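Local atomic coordinates of toxin 2A (Paenibacillus larvae, PDB entry 5URP), a protein that probably acts as a virulence toxin by transferring ADP-ribose from NAD+ onto target proteins of the host. Residues T197-K205 with L215-S223. Residues are numbered along the deposited sequence; the frame is centred on the assembly and turned at random.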
loop_
_atom_site.group_PDB
_atom_site.type_symbol
_atom_site.label_atom_id
_atom_site.label_comp_id
_atom_site.label_asym_id
_atom_site.label_seq_id
_atom_site.Cartn_x
_atom_site.Cartn_y
_atom_site.Cartn_z
ATOM N N THR A 197 -2.105 4.776 8.355
ATOM C CA THR A 197 -1.100 5.578 7.679
ATOM C C THR A 197 -1.741 6.817 7.067
ATOM O O THR A 197 -2.804 6.752 6.440
ATOM C CB THR A 197 -0.368 4.756 6.606
ATOM O OG1 THR A 197 0.550 3.850 7.235
ATOM C CG2 THR A 197 0.422 5.661 5.651
ATOM N N LYS A 198 -1.071 7.946 7.261
ATOM C CA LYS A 198 -1.448 9.232 6.698
ATOM C C LYS A 198 -0.560 9.497 5.497
ATOM O O LYS A 198 0.654 9.327 5.581
ATOM C CB LYS A 198 -1.253 10.355 7.728
ATOM C CG LYS A 198 -2.234 10.341 8.865
ATOM C CD LYS A 198 -1.826 11.395 9.889
ATOM C CE LYS A 198 -2.943 11.730 10.862
ATOM N NZ LYS A 198 -2.635 12.920 11.730
ATOM N N TYR A 199 -1.159 9.876 4.369
ATOM C CA TYR A 199 -0.350 10.217 3.215
ATOM C C TYR A 199 -0.936 11.433 2.516
ATOM O O TYR A 199 -2.155 11.579 2.392
ATOM C CB TYR A 199 -0.188 9.002 2.271
ATOM C CG TYR A 199 -1.424 8.315 1.739
ATOM C CD1 TYR A 199 -2.161 7.430 2.522
ATOM C CD2 TYR A 199 -1.799 8.477 0.420
ATOM C CE1 TYR A 199 -3.271 6.765 2.008
ATOM C CE2 TYR A 199 -2.896 7.805 -0.103
ATOM C CZ TYR A 199 -3.625 6.963 0.694
ATOM O OH TYR A 199 -4.707 6.316 0.158
ATOM N N TYR A 200 -0.045 12.296 2.066
ATOM C CA TYR A 200 -0.408 13.570 1.479
ATOM C C TYR A 200 -0.303 13.491 -0.032
ATOM O O TYR A 200 0.727 13.058 -0.553
ATOM C CB TYR A 200 0.509 14.672 2.008
ATOM C CG TYR A 200 0.278 16.041 1.423
ATOM C CD1 TYR A 200 -0.741 16.873 1.893
ATOM C CD2 TYR A 200 1.113 16.535 0.435
ATOM C CE1 TYR A 200 -0.945 18.120 1.350
ATOM C CE2 TYR A 200 0.916 17.785 -0.113
ATOM C CZ TYR A 200 -0.105 18.586 0.372
ATOM O OH TYR A 200 -0.302 19.837 -0.136
ATOM N N ILE A 201 -1.345 13.956 -0.717
ATOM C CA ILE A 201 -1.411 13.892 -2.179
ATOM C C ILE A 201 -0.784 15.145 -2.787
ATOM O O ILE A 201 -1.322 16.254 -2.679
ATOM C CB ILE A 201 -2.851 13.696 -2.656
ATOM C CG1 ILE A 201 -3.367 12.349 -2.120
ATOM C CG2 ILE A 201 -2.893 13.655 -4.201
ATOM C CD1 ILE A 201 -4.821 12.092 -2.424
ATOM N N ASP A 202 0.360 14.955 -3.442
ATOM C CA ASP A 202 1.050 16.018 -4.165
ATOM C C ASP A 202 0.468 16.243 -5.561
ATOM O O ASP A 202 0.388 17.387 -6.017
ATOM C CB ASP A 202 2.537 15.679 -4.266
ATOM C CG ASP A 202 3.223 15.674 -2.916
ATOM O OD1 ASP A 202 3.241 16.749 -2.287
ATOM O OD2 ASP A 202 3.719 14.606 -2.482
ATOM N N ASN A 203 0.056 15.181 -6.257
ATOM C CA ASN A 203 -0.386 15.346 -7.634
ATOM C C ASN A 203 -1.330 14.217 -8.023
ATOM O O ASN A 203 -1.152 13.077 -7.593
ATOM C CB ASN A 203 0.823 15.377 -8.575
ATOM C CG ASN A 203 0.487 15.938 -9.932
ATOM O OD1 ASN A 203 0.258 17.130 -10.077
ATOM N ND2 ASN A 203 0.455 15.085 -10.924
ATOM N N ILE A 204 -2.343 14.558 -8.822
ATOM C CA ILE A 204 -3.247 13.586 -9.446
ATOM C C ILE A 204 -3.327 13.918 -10.931
ATOM O O ILE A 204 -3.583 15.069 -11.295
ATOM C CB ILE A 204 -4.658 13.621 -8.816
ATOM C CG1 ILE A 204 -4.619 13.172 -7.349
ATOM C CG2 ILE A 204 -5.626 12.738 -9.610
ATOM C CD1 ILE A 204 -5.931 13.342 -6.608
ATOM N N LYS A 205 -3.148 12.909 -11.791
ATOM C CA LYS A 205 -3.280 13.132 -13.226
ATOM C C LYS A 205 -3.715 11.844 -13.902
ATOM O O LYS A 205 -3.591 10.761 -13.338
ATOM C CB LYS A 205 -1.975 13.618 -13.846
ATOM C CG LYS A 205 -0.873 12.584 -13.806
ATOM C CD LYS A 205 0.456 13.093 -14.382
ATOM C CE LYS A 205 1.581 12.092 -14.056
ATOM N NZ LYS A 205 2.930 12.522 -14.522
ATOM N N LEU A 215 -5.868 6.725 -13.328
ATOM C CA LEU A 215 -5.578 7.898 -12.524
ATOM C C LEU A 215 -4.334 7.613 -11.692
ATOM O O LEU A 215 -4.312 6.645 -10.931
ATOM C CB LEU A 215 -6.759 8.228 -11.617
ATOM C CG LEU A 215 -6.902 9.646 -11.140
ATOM C CD1 LEU A 215 -7.267 10.574 -12.308
ATOM C CD2 LEU A 215 -7.989 9.611 -10.099
ATOM N N LYS A 216 -3.320 8.465 -11.819
ATOM C CA LYS A 216 -2.082 8.324 -11.080
ATOM C C LYS A 216 -2.077 9.309 -9.923
ATOM O O LYS A 216 -2.315 10.499 -10.134
ATOM C CB LYS A 216 -0.852 8.569 -11.951
ATOM C CG LYS A 216 0.408 8.108 -11.196
ATOM C CD LYS A 216 1.693 8.353 -11.917
ATOM C CE LYS A 216 2.878 7.939 -11.010
ATOM N NZ LYS A 216 4.171 8.402 -11.566
ATOM N N VAL A 217 -1.798 8.804 -8.728
ATOM C CA VAL A 217 -1.773 9.587 -7.495
ATOM C C VAL A 217 -0.341 9.556 -6.987
ATOM O O VAL A 217 0.198 8.477 -6.738
ATOM C CB VAL A 217 -2.721 8.997 -6.449
ATOM C CG1 VAL A 217 -2.621 9.770 -5.115
ATOM C CG2 VAL A 217 -4.154 8.969 -7.014
ATOM N N GLU A 218 0.276 10.719 -6.841
ATOM C CA GLU A 218 1.629 10.805 -6.305
ATOM C C GLU A 218 1.498 11.363 -4.896
ATOM O O GLU A 218 0.915 12.431 -4.717
ATOM C CB GLU A 218 2.534 11.668 -7.190
ATOM C CG GLU A 218 2.750 10.978 -8.521
ATOM C CD GLU A 218 3.318 11.847 -9.616
ATOM O OE1 GLU A 218 3.775 12.961 -9.337
ATOM O OE2 GLU A 218 3.324 11.369 -10.779
ATOM N N ALA A 219 2.000 10.622 -3.920
ATOM C CA ALA A 219 1.765 10.957 -2.517
ATOM C C ALA A 219 2.999 10.654 -1.681
ATOM O O ALA A 219 3.908 9.933 -2.097
ATOM C CB ALA A 219 0.579 10.190 -1.948
ATOM N N ARG A 220 2.999 11.227 -0.474
ATOM C CA ARG A 220 4.058 11.079 0.515
ATOM C C ARG A 220 3.468 10.561 1.813
ATOM O O ARG A 220 2.508 11.149 2.318
ATOM C CB ARG A 220 4.707 12.423 0.867
ATOM C CG ARG A 220 5.557 13.092 -0.145
ATOM C CD ARG A 220 6.022 14.425 0.487
ATOM N NE ARG A 220 5.125 15.539 0.166
ATOM C CZ ARG A 220 4.980 16.647 0.894
ATOM N NH1 ARG A 220 5.656 16.836 2.021
ATOM N NH2 ARG A 220 4.144 17.597 0.482
ATOM N N VAL A 221 4.087 9.526 2.386
ATOM C CA VAL A 221 3.785 9.137 3.753
ATOM C C VAL A 221 4.354 10.186 4.685
ATOM O O VAL A 221 5.502 10.628 4.538
ATOM C CB VAL A 221 4.367 7.756 4.088
ATOM C CG1 VAL A 221 4.140 7.419 5.584
ATOM C CG2 VAL A 221 3.766 6.698 3.218
ATOM N N LEU A 222 3.553 10.584 5.653
ATOM C CA LEU A 222 3.992 11.456 6.714
ATOM C C LEU A 222 4.292 10.575 7.923
ATOM O O LEU A 222 3.405 9.872 8.424
ATOM C CB LEU A 222 2.932 12.506 7.025
ATOM C CG LEU A 222 2.481 13.303 5.783
ATOM C CD1 LEU A 222 1.553 14.294 6.293
ATOM C CD2 LEU A 222 3.615 14.016 5.032
ATOM N N SER A 223 5.528 10.639 8.406
ATOM C CA SER A 223 5.968 9.711 9.459
ATOM C C SER A 223 6.435 10.469 10.706
ATOM O O SER A 223 6.636 11.683 10.645
ATOM C CB SER A 223 7.094 8.809 8.951
ATOM O OG SER A 223 7.542 7.937 9.974
HETATM O O HOH W 1 1.627 7.812 8.623
HETATM O O HOH W 2 3.725 13.998 -12.244
#
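I201 and V217 meet on the buried side of the sheet, CG2 of I201 lying 4.0 Å from CG1 of V217; beta-branched side chains suit this place, since they favour an extended backbone and fill the buried face. Toward one end, CG2 of I204 packs on CG of L215 at 3.7 Å, and helix 128-138 covers both residues. Toward the other, Y199 holds CG between its backbone N and carbonyl carbon (chi1 56°), which brings the ring edge at CD2 to the methyl of A219, a residue small enough to leave the ring its place. The two strands form an antiparallel beta hairpin within the five-stranded mixed sheet of the ADP-ribosyltransferase domain; strand 142-145 flanks 197-207 and strand 164-170 flanks 214-221. A classic beta bulge shifts the register by one residue: D202 and N203 both face E218, whose carbonyl O accepts from D202 N (2.9 Å) and N203 N (3.3 Å). R220 grips D202 side-on in a salt bridge, NH2 to OD1 (3.0 Å) and NE to OD2 (3.1 Å); arginine suits the place because its flat guanidinium offers two N-H groups to one carboxylate. Both oxygens use syn lone pairs, the flat groups 14° apart. Y200 runs alongside R220, its ring plane turned 75° from the guanidinium. Farther out, long lysines reach E218 from both strands: K216 NZ, also salt-bridged to E167 on strand 164-170, meets OE2 from above the carboxylate plane, while a water links OE2 to K205 NZ.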